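CEL44C (Paenibacillus polymyxa, PDB 2YIH) hydrolyses xyloglucan, and probably cellulose, internally in the beta-1,4-glucan chain, the piece described being the family 44 glycoside hydrolase part of a longer multidomain protein. Local coordinates at residues M40-M50 / Q98-T109; G52-S60 / E84-V92. The protein carries 8 engineered substitutions. All blocks are in the same frame, centred on the assembly; numbering follows the deposited sequence.

Contact 1: M40-M50 / Q98-T109; sequences MAARRLGGNRM and QSLKLGTYSLVT. With BGC (beta-D-glucopyranose), chain B; EDO (1,2-ethanediol), chain M; EDO (1,2-ethanediol), chain L.
R43 NH1 donates to S99 OG (2.9 Å), and the hydroxyl oxygen lies almost in the guanidinium plane, although the N-H points off line (143°). The two segments carry the second and third strands of the eight-stranded parallel barrel of a TIM-barrel hydrolase, and helix 90-102, which leads into strand 105-110, makes the connection a right-handed beta-alpha-beta crossover. R43 also forms a salt bridge through NE with D33 and gives NH1 to the carbonyl of F95, which together fix the rotation of its buried head. Between the strands, R43 N donates to Y105 O and R43 O accepts from L107 N (3.0 Å), while L45 N runs almost straight to L107 O (2.8 Å, 176°). L45 O is gripped twice, by T109 N and by T109 OG1. With its chain bent at chi3 (67°), the R43 head lies against the end of helix 90-102, where Q98 CG sits 3.6 Å above one guanidinium face, offset toward the rim. R44 and L107 lie side by side, and R44 NH1 donates to N31 OD1. At the far end, M50 CB rests 3.7 Å from T109 CB, while M50 CE comes to 3.4 Å from T109 O.

Contact 2: G52-S60 / E84-V92; sequences GYNWENNMS and ECEKPGAVV. Engineered in segment 84-92: V92 (natural residue Thr). With CA (calcium ion), chain C.
N58 presents both ends of its amide to the 84-92 segment. ND2 donates to C85 O (2.8 Å) and to K87 O (2.9 Å), with both oxygens near the amide plane, although the nitrogen stands above the plane of either carbonyl. OD1 takes the N-H of V91 along a nearly straight bond (3.0 Å, 173°), again from above the amide plane, and also the hydroxyl of Y53 (OH, 2.7 Å). Four bonds thus fix the rotation of this buried amide and which end is oxygen. With CG anti to its carbonyl carbon (chi1 -58°), N58 reaches into the bend ahead of helix 90-102, tying the first turn of that helix (V91) to the end of helix 82-85 (C85) and to K87. K87 O is shared: A90 N, closing the type II turn K87-A90, reaches it from the face opposite ND2. The N-cap residue G89 has positive phi and gives its N-H to W55 O at 2.7 Å.

The Y53 ring end lies against V91 CB and CG2 of V92, an engineered residue (Thr in nature); W55 CZ3 meets P88 CB at 3.9 Å; and M59 CE touches the sulfur of C85, which is disulfide-bonded to C75. Asx turns at N54 and N57 shape the 52-60 loop, and E56, whose CB points away from the 84-92 segment, chelates the calcium ion with both carboxylate oxygens, alongside D151 O, D154 OD1, Y156 O and two waters. Helix 73-77 packs on Y53, N58 and V91, while strand 156-158 and helix 159-170 cover W55.

Helix 90-102 serves both contacts: its first turn meets the 52-60 loop in contact 2, and its last turn meets strand 42-45 in contact 1. Their centres lie 16 Å apart, yet they touch directly. L45 CD2 packs 3.8 Å from CG2 of the engineered V92, V108 CG1 lies 3.9 Å from V92 CG1, and R49 NH1 probably bonds to S60 OG at 3.0 Å. The two differ in what they lead to. Beyond strand 42-45, contact 1 reaches the glycan pocket, where N48 ND2 makes a weak hydrogen bond to a glucose O3 at 3.4 Å; contact 2 reaches the calcium site through E56, whose OE1 lies 2.4 Å from the calcium ion.

Contact 1: M40-M50 / Q98-T109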
loop_
_atom_site.group_PDB
_atom_site.type_symbol
_atom_site.label_atom_id
_atom_site.label_comp_id
_atom_site.label_asym_id
_atom_site.label_seq_id
_atom_site.Cartn_x
_atom_site.Cartn_y
_atom_site.Cartn_z
ATOM N N MET A 40 -6.234 -7.494 8.834
ATOM C CA MET A 40 -5.600 -6.274 8.340
ATOM C C MET A 40 -5.650 -5.189 9.422
ATOM O O MET A 40 -6.562 -5.178 10.233
ATOM C CB MET A 40 -6.376 -5.766 7.105
ATOM C CG MET A 40 -6.266 -6.724 5.912
ATOM S SD MET A 40 -4.627 -6.673 5.139
ATOM C CE MET A 40 -4.895 -7.938 3.886
ATOM N N ALA A 41 -4.714 -4.244 9.358
ATOM C CA ALA A 41 -4.717 -3.056 10.227
ATOM C C ALA A 41 -5.007 -1.764 9.469
ATOM O O ALA A 41 -5.197 -0.700 10.077
ATOM C CB ALA A 41 -3.328 -2.939 11.042
ATOM N N ALA A 42 -5.042 -1.842 8.142
ATOM C CA ALA A 42 -5.251 -0.621 7.350
ATOM C C ALA A 42 -6.051 -0.934 6.090
ATOM O O ALA A 42 -5.802 -1.924 5.432
ATOM C CB ALA A 42 -3.888 0.027 6.962
ATOM N N ARG A 43 -7.002 -0.065 5.764
ATOM C CA ARG A 43 -7.804 -0.212 4.540
ATOM C C ARG A 43 -7.764 1.087 3.760
ATOM O O ARG A 43 -7.835 2.163 4.364
ATOM C CB ARG A 43 -9.257 -0.594 4.919
ATOM C CG ARG A 43 -9.292 -1.989 5.572
ATOM C CD ARG A 43 -10.698 -2.373 6.078
ATOM N NE ARG A 43 -11.672 -2.570 4.993
ATOM C CZ ARG A 43 -12.754 -1.820 4.819
ATOM N NH1 ARG A 43 -12.932 -0.715 5.540
ATOM N NH2 ARG A 43 -13.639 -2.146 3.897
ATOM N N ARG A 44 -7.697 1.008 2.424
ATOM C CA ARG A 44 -7.640 2.203 1.576
ATOM C C ARG A 44 -8.830 2.178 0.634
ATOM O O ARG A 44 -9.125 1.147 0.037
ATOM C CB ARG A 44 -6.368 2.173 0.728
ATOM C CG ARG A 44 -6.312 3.253 -0.389
ATOM C CD ARG A 44 -4.895 3.287 -0.930
ATOM N NE ARG A 44 -4.716 4.299 -1.993
ATOM C CZ ARG A 44 -4.757 4.043 -3.296
ATOM N NH1 ARG A 44 -5.180 2.853 -3.754
ATOM N NH2 ARG A 44 -4.448 5.023 -4.167
ATOM N N LEU A 45 -9.444 3.349 0.451
ATOM C CA LEU A 45 -10.458 3.534 -0.591
ATOM C C LEU A 45 -9.789 4.451 -1.632
ATOM O O LEU A 45 -9.735 5.675 -1.457
ATOM C CB LEU A 45 -11.726 4.172 0.000
ATOM C CG LEU A 45 -12.839 4.433 -1.027
ATOM C CD1 LEU A 45 -13.339 3.128 -1.629
ATOM C CD2 LEU A 45 -13.984 5.180 -0.369
ATOM N N GLY A 46 -9.304 3.843 -2.694
ATOM C CA GLY A 46 -8.498 4.587 -3.675
ATOM C C GLY A 46 -8.406 3.861 -4.978
ATOM O O GLY A 46 -9.214 2.995 -5.251
ATOM N N GLY A 47 -7.497 4.309 -5.842
ATOM C CA GLY A 47 -7.440 3.791 -7.196
ATOM C C GLY A 47 -8.241 4.594 -8.202
ATOM O O GLY A 47 -8.793 5.642 -7.882
ATOM N N ASN A 48 -8.296 4.097 -9.434
ATOM C CA ASN A 48 -8.765 4.951 -10.555
ATOM C C ASN A 48 -10.198 5.452 -10.335
ATOM O O ASN A 48 -10.529 6.581 -10.710
ATOM C CB ASN A 48 -8.668 4.161 -11.857
ATOM C CG ASN A 48 -7.233 3.860 -12.235
ATOM O OD1 ASN A 48 -6.335 4.529 -11.776
ATOM N ND2 ASN A 48 -7.030 2.926 -13.162
ATOM N N ARG A 49 -11.060 4.619 -9.749
ATOM C CA ARG A 49 -12.468 5.045 -9.567
ATOM C C ARG A 49 -12.627 6.242 -8.646
ATOM O O ARG A 49 -13.685 6.897 -8.656
ATOM C CB ARG A 49 -13.332 3.874 -9.048
ATOM C CG ARG A 49 -13.792 2.962 -10.176
ATOM C CD ARG A 49 -15.061 3.506 -10.821
ATOM N NE ARG A 49 -15.583 2.598 -11.854
ATOM C CZ ARG A 49 -16.780 2.761 -12.422
ATOM N NH1 ARG A 49 -17.570 3.766 -12.024
ATOM N NH2 ARG A 49 -17.232 1.870 -13.318
ATOM N N MET A 50 -11.638 6.495 -7.774
ATOM C CA MET A 50 -11.848 7.564 -6.800
ATOM C C MET A 50 -11.593 8.968 -7.331
ATOM O O MET A 50 -12.047 9.950 -6.728
ATOM C CB MET A 50 -11.054 7.297 -5.516
ATOM C CG MET A 50 -11.681 6.163 -4.663
ATOM S SD MET A 50 -13.402 6.500 -4.192
ATOM C CE MET A 50 -13.168 7.839 -3.025
ATOM N N GLN A 98 -17.081 -0.117 8.153
ATOM C CA GLN A 98 -16.406 -1.403 8.117
ATOM C C GLN A 98 -15.011 -1.324 8.763
ATOM O O GLN A 98 -14.627 -2.223 9.523
ATOM C CB GLN A 98 -16.365 -1.972 6.695
ATOM C CG GLN A 98 -15.794 -3.395 6.630
ATOM C CD GLN A 98 -16.756 -4.482 7.169
ATOM O OE1 GLN A 98 -17.740 -4.198 7.868
ATOM N NE2 GLN A 98 -16.458 -5.729 6.845
ATOM N N SER A 99 -14.270 -0.243 8.504
ATOM C CA SER A 99 -12.982 -0.064 9.186
ATOM C C SER A 99 -13.160 -0.033 10.708
ATOM O O SER A 99 -12.335 -0.596 11.447
ATOM C CB SER A 99 -12.273 1.220 8.743
ATOM O OG SER A 99 -11.703 1.035 7.455
ATOM N N LEU A 100 -14.177 0.703 11.161
ATOM C CA LEU A 100 -14.451 0.797 12.599
ATOM C C LEU A 100 -14.736 -0.590 13.200
ATOM O O LEU A 100 -14.187 -0.916 14.262
ATOM C CB LEU A 100 -15.595 1.765 12.868
ATOM C CG LEU A 100 -15.172 3.203 12.512
ATOM C CD1 LEU A 100 -16.348 4.160 12.807
ATOM C CD2 LEU A 100 -13.886 3.658 13.255
ATOM N N LYS A 101 -15.496 -1.405 12.466
ATOM C CA LYS A 101 -15.866 -2.761 12.906
ATOM C C LYS A 101 -14.620 -3.651 12.984
ATOM O O LYS A 101 -14.459 -4.411 13.955
ATOM C CB LYS A 101 -16.920 -3.350 11.943
ATOM C CG LYS A 101 -17.493 -4.747 12.309
ATOM C CD LYS A 101 -18.597 -5.179 11.293
ATOM C CE LYS A 101 -18.058 -6.175 10.274
ATOM N NZ LYS A 101 -19.139 -6.754 9.417
ATOM N N LEU A 102 -13.697 -3.462 12.039
ATOM C CA LEU A 102 -12.528 -4.327 11.894
ATOM C C LEU A 102 -11.322 -3.763 12.653
ATOM O O LEU A 102 -10.281 -4.415 12.708
ATOM C CB LEU A 102 -12.155 -4.468 10.417
ATOM C CG LEU A 102 -13.070 -5.237 9.472
ATOM C CD1 LEU A 102 -12.527 -5.169 8.026
ATOM C CD2 LEU A 102 -13.204 -6.703 9.943
ATOM N N GLY A 103 -11.447 -2.547 13.183
ATOM C CA GLY A 103 -10.336 -1.867 13.841
ATOM C C GLY A 103 -9.188 -1.421 12.941
ATOM O O GLY A 103 -8.015 -1.412 13.360
ATOM N N THR A 104 -9.505 -0.990 11.722
ATOM C CA THR A 104 -8.442 -0.604 10.788
ATOM C C THR A 104 -8.395 0.923 10.605
ATOM O O THR A 104 -9.398 1.619 10.813
ATOM C CB THR A 104 -8.636 -1.248 9.394
ATOM O OG1 THR A 104 -9.871 -0.764 8.831
ATOM C CG2 THR A 104 -8.682 -2.775 9.516
ATOM N N TYR A 105 -7.220 1.430 10.254
ATOM C CA TYR A 105 -7.059 2.799 9.726
ATOM C C TYR A 105 -7.889 2.909 8.447
ATOM O O TYR A 105 -7.963 1.935 7.672
ATOM C CB TYR A 105 -5.568 2.965 9.413
ATOM C CG TYR A 105 -5.123 4.355 9.025
ATOM C CD1 TYR A 105 -5.442 4.889 7.781
ATOM C CD2 TYR A 105 -4.271 5.069 9.856
ATOM C CE1 TYR A 105 -4.957 6.139 7.389
ATOM C CE2 TYR A 105 -3.796 6.325 9.490
ATOM C CZ TYR A 105 -4.132 6.843 8.246
ATOM O OH TYR A 105 -3.663 8.080 7.897
ATOM N N SER A 106 -8.509 4.075 8.191
ATOM C CA SER A 106 -9.103 4.313 6.881
ATOM C C SER A 106 -8.351 5.421 6.161
ATOM O O SER A 106 -8.259 6.538 6.677
ATOM C CB SER A 106 -10.565 4.798 7.018
ATOM O OG SER A 106 -11.418 3.731 7.430
ATOM N N LEU A 107 -7.919 5.124 4.937
ATOM C CA LEU A 107 -7.363 6.137 4.031
ATOM C C LEU A 107 -8.363 6.370 2.919
ATOM O O LEU A 107 -8.681 5.456 2.182
ATOM C CB LEU A 107 -6.059 5.616 3.428
ATOM C CG LEU A 107 -5.367 6.461 2.331
ATOM C CD1 LEU A 107 -5.110 7.925 2.834
ATOM C CD2 LEU A 107 -4.049 5.795 1.925
ATOM N N VAL A 108 -8.889 7.590 2.837
ATOM C CA VAL A 108 -9.944 7.943 1.894
ATOM C C VAL A 108 -9.406 8.938 0.830
ATOM O O VAL A 108 -8.891 10.011 1.146
ATOM C CB VAL A 108 -11.104 8.596 2.685
ATOM C CG1 VAL A 108 -12.187 9.156 1.749
ATOM C CG2 VAL A 108 -11.713 7.566 3.688
ATOM N N THR A 109 -9.564 8.589 -0.433
ATOM C CA THR A 109 -9.120 9.481 -1.505
ATOM C C THR A 109 -10.110 10.620 -1.706
ATOM O O THR A 109 -11.337 10.394 -1.711
ATOM C CB THR A 109 -9.006 8.668 -2.807
ATOM O OG1 THR A 109 -8.041 7.629 -2.589
ATOM C CG2 THR A 109 -8.520 9.525 -4.006
HETATM C C2 BGC B . -2.316 1.976 -16.236
HETATM C C3 BGC B . -3.083 2.658 -15.100
HETATM C C4 BGC B . -2.989 1.802 -13.837
HETATM C C5 BGC B . -1.558 1.355 -13.541
HETATM C C6 BGC B . -1.611 0.311 -12.427
HETATM C C1 BGC B . -0.879 1.718 -15.787
HETATM O O2 BGC B . -2.305 2.790 -17.417
HETATM O O3 BGC B . -4.467 2.822 -15.446
HETATM O O4 BGC B . -3.545 2.434 -12.672
HETATM O O5 BGC B . -0.961 0.787 -14.713
HETATM O O6 BGC B . -2.646 -0.650 -12.676
HETATM C C1 EDO M . -13.732 -0.730 -13.141
HETATM O O1 EDO M . -13.669 0.685 -12.848
HETATM C C2 EDO M . -15.103 -1.276 -12.719
HETATM O O2 EDO M . -16.123 -0.847 -13.634
HETATM C C1 EDO L . -12.184 1.695 -5.231
HETATM O O1 EDO L . -11.530 2.505 -6.218
HETATM C C2 EDO L . -12.640 0.426 -5.940
HETATM O O2 EDO L . -11.486 -0.327 -6.310
HETATM O O HOH W 1 -9.074 -6.259 10.567
HETATM O O HOH W 2 -5.314 -0.482 12.889
HETATM O O HOH W 3 -5.482 7.646 -3.572
#

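Contact 2: G52-S60 / E84-V92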
loop_
_atom_site.group_PDB
_atom_site.type_symbol
_atom_site.label_atom_id
_atom_site.label_comp_id
_atom_site.label_asym_id
_atom_site.label_seq_id
_atom_site.Cartn_x
_atom_site.Cartn_y
_atom_site.Cartn_z
ATOM N N GLY A 52 -12.829 10.500 -9.988
ATOM C CA GLY A 52 -14.109 11.138 -10.316
ATOM C C GLY A 52 -15.288 10.758 -9.444
ATOM O O GLY A 52 -16.458 10.965 -9.836
ATOM N N TYR A 53 -15.019 10.243 -8.242
ATOM C CA TYR A 53 -16.094 9.914 -7.315
ATOM C C TYR A 53 -16.740 11.191 -6.720
ATOM O O TYR A 53 -16.044 12.083 -6.228
ATOM C CB TYR A 53 -15.567 9.000 -6.177
ATOM C CG TYR A 53 -16.538 8.862 -4.990
ATOM C CD1 TYR A 53 -17.689 8.038 -5.076
ATOM C CD2 TYR A 53 -16.355 9.628 -3.824
ATOM C CE1 TYR A 53 -18.559 7.910 -4.015
ATOM C CE2 TYR A 53 -17.222 9.508 -2.756
ATOM C CZ TYR A 53 -18.331 8.668 -2.849
ATOM O OH TYR A 53 -19.185 8.606 -1.757
ATOM N N ASN A 54 -18.059 11.260 -6.839
ATOM C CA ASN A 54 -18.868 12.390 -6.395
ATOM C C ASN A 54 -19.551 11.961 -5.098
ATOM O O ASN A 54 -20.409 11.089 -5.108
ATOM C CB ASN A 54 -19.925 12.644 -7.477
ATOM C CG ASN A 54 -20.885 13.767 -7.111
ATOM O OD1 ASN A 54 -20.984 14.152 -5.941
ATOM N ND2 ASN A 54 -21.597 14.308 -8.118
ATOM N N TRP A 55 -19.143 12.527 -3.969
ATOM C CA TRP A 55 -19.713 12.078 -2.689
ATOM C C TRP A 55 -21.213 12.333 -2.554
ATOM O O TRP A 55 -21.908 11.661 -1.760
ATOM C CB TRP A 55 -18.952 12.711 -1.524
ATOM C CG TRP A 55 -19.351 14.151 -1.197
ATOM C CD1 TRP A 55 -18.842 15.286 -1.783
ATOM C CD2 TRP A 55 -20.200 14.601 -0.111
ATOM N NE1 TRP A 55 -19.378 16.413 -1.172
ATOM C CE2 TRP A 55 -20.223 16.020 -0.157
ATOM C CE3 TRP A 55 -20.957 13.941 0.879
ATOM C CZ2 TRP A 55 -20.964 16.785 0.739
ATOM C CZ3 TRP A 55 -21.714 14.713 1.779
ATOM C CH2 TRP A 55 -21.696 16.122 1.708
ATOM N N GLU A 56 -21.710 13.366 -3.248
ATOM C CA GLU A 56 -23.111 13.746 -3.099
ATOM C C GLU A 56 -24.050 12.672 -3.592
ATOM O O GLU A 56 -25.119 12.461 -2.985
ATOM C CB GLU A 56 -23.428 15.086 -3.792
ATOM C CG GLU A 56 -22.509 16.240 -3.347
ATOM C CD GLU A 56 -22.883 17.533 -4.038
ATOM O OE1 GLU A 56 -23.540 17.488 -5.115
ATOM O OE2 GLU A 56 -22.543 18.596 -3.505
ATOM N N ASN A 57 -23.697 12.020 -4.703
ATOM C CA ASN A 57 -24.579 11.001 -5.288
ATOM C C ASN A 57 -23.943 9.616 -5.396
ATOM O O ASN A 57 -24.575 8.702 -5.889
ATOM C CB ASN A 57 -25.125 11.465 -6.655
ATOM C CG ASN A 57 -24.033 11.679 -7.709
ATOM O OD1 ASN A 57 -22.883 11.344 -7.515
ATOM N ND2 ASN A 57 -24.420 12.222 -8.861
ATOM N N ASN A 58 -22.668 9.510 -4.994
ATOM C CA ASN A 58 -21.891 8.239 -5.054
ATOM C C ASN A 58 -21.534 7.736 -6.444
ATOM O O ASN A 58 -21.035 6.626 -6.579
ATOM C CB ASN A 58 -22.527 7.114 -4.228
ATOM C CG ASN A 58 -22.677 7.489 -2.775
ATOM O OD1 ASN A 58 -21.677 7.625 -2.047
ATOM N ND2 ASN A 58 -23.930 7.679 -2.334
ATOM N N MET A 59 -21.774 8.554 -7.468
ATOM C CA MET A 59 -21.404 8.201 -8.832
ATOM C C MET A 59 -19.910 8.364 -9.045
ATOM O O MET A 59 -19.230 9.149 -8.352
ATOM C CB MET A 59 -22.206 9.039 -9.862
ATOM C CG MET A 59 -23.745 8.817 -9.760
ATOM S SD MET A 59 -24.183 7.063 -10.048
ATOM C CE MET A 59 -24.469 6.484 -8.389
ATOM N N SER A 60 -19.363 7.589 -9.967
ATOM C CA SER A 60 -17.928 7.727 -10.281
ATOM C C SER A 60 -17.743 7.317 -11.732
ATOM O O SER A 60 -18.689 6.773 -12.354
ATOM C CB SER A 60 -17.078 6.837 -9.343
ATOM O OG SER A 60 -17.414 5.467 -9.517
ATOM N N GLU A 84 -29.362 2.780 -0.419
ATOM C CA GLU A 84 -28.184 3.300 0.268
ATOM C C GLU A 84 -27.317 4.153 -0.657
ATOM O O GLU A 84 -26.758 5.167 -0.221
ATOM C CB GLU A 84 -27.356 2.180 0.862
ATOM C CG GLU A 84 -27.888 1.724 2.220
ATOM C CD GLU A 84 -27.469 0.324 2.575
ATOM O OE1 GLU A 84 -26.794 -0.357 1.759
ATOM O OE2 GLU A 84 -27.826 -0.102 3.707
ATOM N N CYS A 85 -27.258 3.748 -1.929
ATOM C CA CYS A 85 -26.471 4.456 -2.965
ATOM C C CYS A 85 -26.992 5.884 -3.202
ATOM O O CYS A 85 -26.235 6.783 -3.580
ATOM C CB CYS A 85 -26.446 3.633 -4.278
ATOM S SG CYS A 85 -25.248 4.195 -5.514
ATOM N N GLU A 86 -28.265 6.121 -2.879
ATOM C CA GLU A 86 -28.796 7.482 -2.972
ATOM C C GLU A 86 -28.407 8.423 -1.837
ATOM O O GLU A 86 -28.635 9.644 -1.951
ATOM C CB GLU A 86 -30.339 7.463 -3.137
ATOM C CG GLU A 86 -30.772 6.920 -4.490
ATOM C CD GLU A 86 -32.236 6.460 -4.542
ATOM O OE1 GLU A 86 -32.933 6.497 -3.507
ATOM O OE2 GLU A 86 -32.682 6.062 -5.642
ATOM N N LYS A 87 -27.850 7.905 -0.734
ATOM C CA LYS A 87 -27.531 8.763 0.418
ATOM C C LYS A 87 -26.150 9.366 0.290
ATOM O O LYS A 87 -25.186 8.625 0.049
ATOM C CB LYS A 87 -27.583 7.964 1.728
ATOM C CG LYS A 87 -28.981 7.418 2.040
ATOM C CD LYS A 87 -29.915 8.517 2.558
ATOM C CE LYS A 87 -30.961 7.920 3.496
ATOM N NZ LYS A 87 -31.177 6.485 3.173
ATOM N N PRO A 88 -26.038 10.702 0.438
ATOM C CA PRO A 88 -24.730 11.353 0.299
ATOM C C PRO A 88 -23.681 10.699 1.168
ATOM O O PRO A 88 -23.931 10.374 2.348
ATOM C CB PRO A 88 -25.000 12.797 0.758
ATOM C CG PRO A 88 -26.435 13.025 0.312
ATOM C CD PRO A 88 -27.129 11.693 0.583
ATOM N N GLY A 89 -22.533 10.442 0.542
ATOM C CA GLY A 89 -21.352 9.961 1.241
ATOM C C GLY A 89 -21.383 8.467 1.546
ATOM O O GLY A 89 -20.436 7.951 2.152
ATOM N N ALA A 90 -22.447 7.770 1.134
ATOM C CA ALA A 90 -22.669 6.379 1.606
ATOM C C ALA A 90 -21.548 5.395 1.219
ATOM O O ALA A 90 -21.237 4.479 1.971
ATOM C CB ALA A 90 -24.045 5.866 1.147
ATOM N N VAL A 91 -20.932 5.559 0.054
ATOM C CA VAL A 91 -19.808 4.655 -0.273
ATOM C C VAL A 91 -18.691 4.806 0.782
ATOM O O VAL A 91 -18.111 3.804 1.265
ATOM C CB VAL A 91 -19.223 4.942 -1.700
ATOM C CG1 VAL A 91 -17.829 4.306 -1.883
ATOM C CG2 VAL A 91 -20.179 4.406 -2.796
ATOM N N VAL A 92 -18.415 6.054 1.150
ATOM C CA VAL A 92 -17.314 6.325 2.067
ATOM C C VAL A 92 -17.682 5.977 3.513
ATOM O O VAL A 92 -16.868 5.403 4.255
ATOM C CB VAL A 92 -16.828 7.745 1.964
ATOM C CG1 VAL A 92 -15.693 8.001 3.009
ATOM C CG2 VAL A 92 -16.302 7.985 0.544
HETATM CA CA CA C . -23.581 19.875 -5.383
HETATM O O HOH W 4 -27.800 11.672 -3.423
HETATM O O HOH W 5 -23.190 21.718 -3.800
HETATM O O HOH W 6 -24.309 18.955 -7.463
#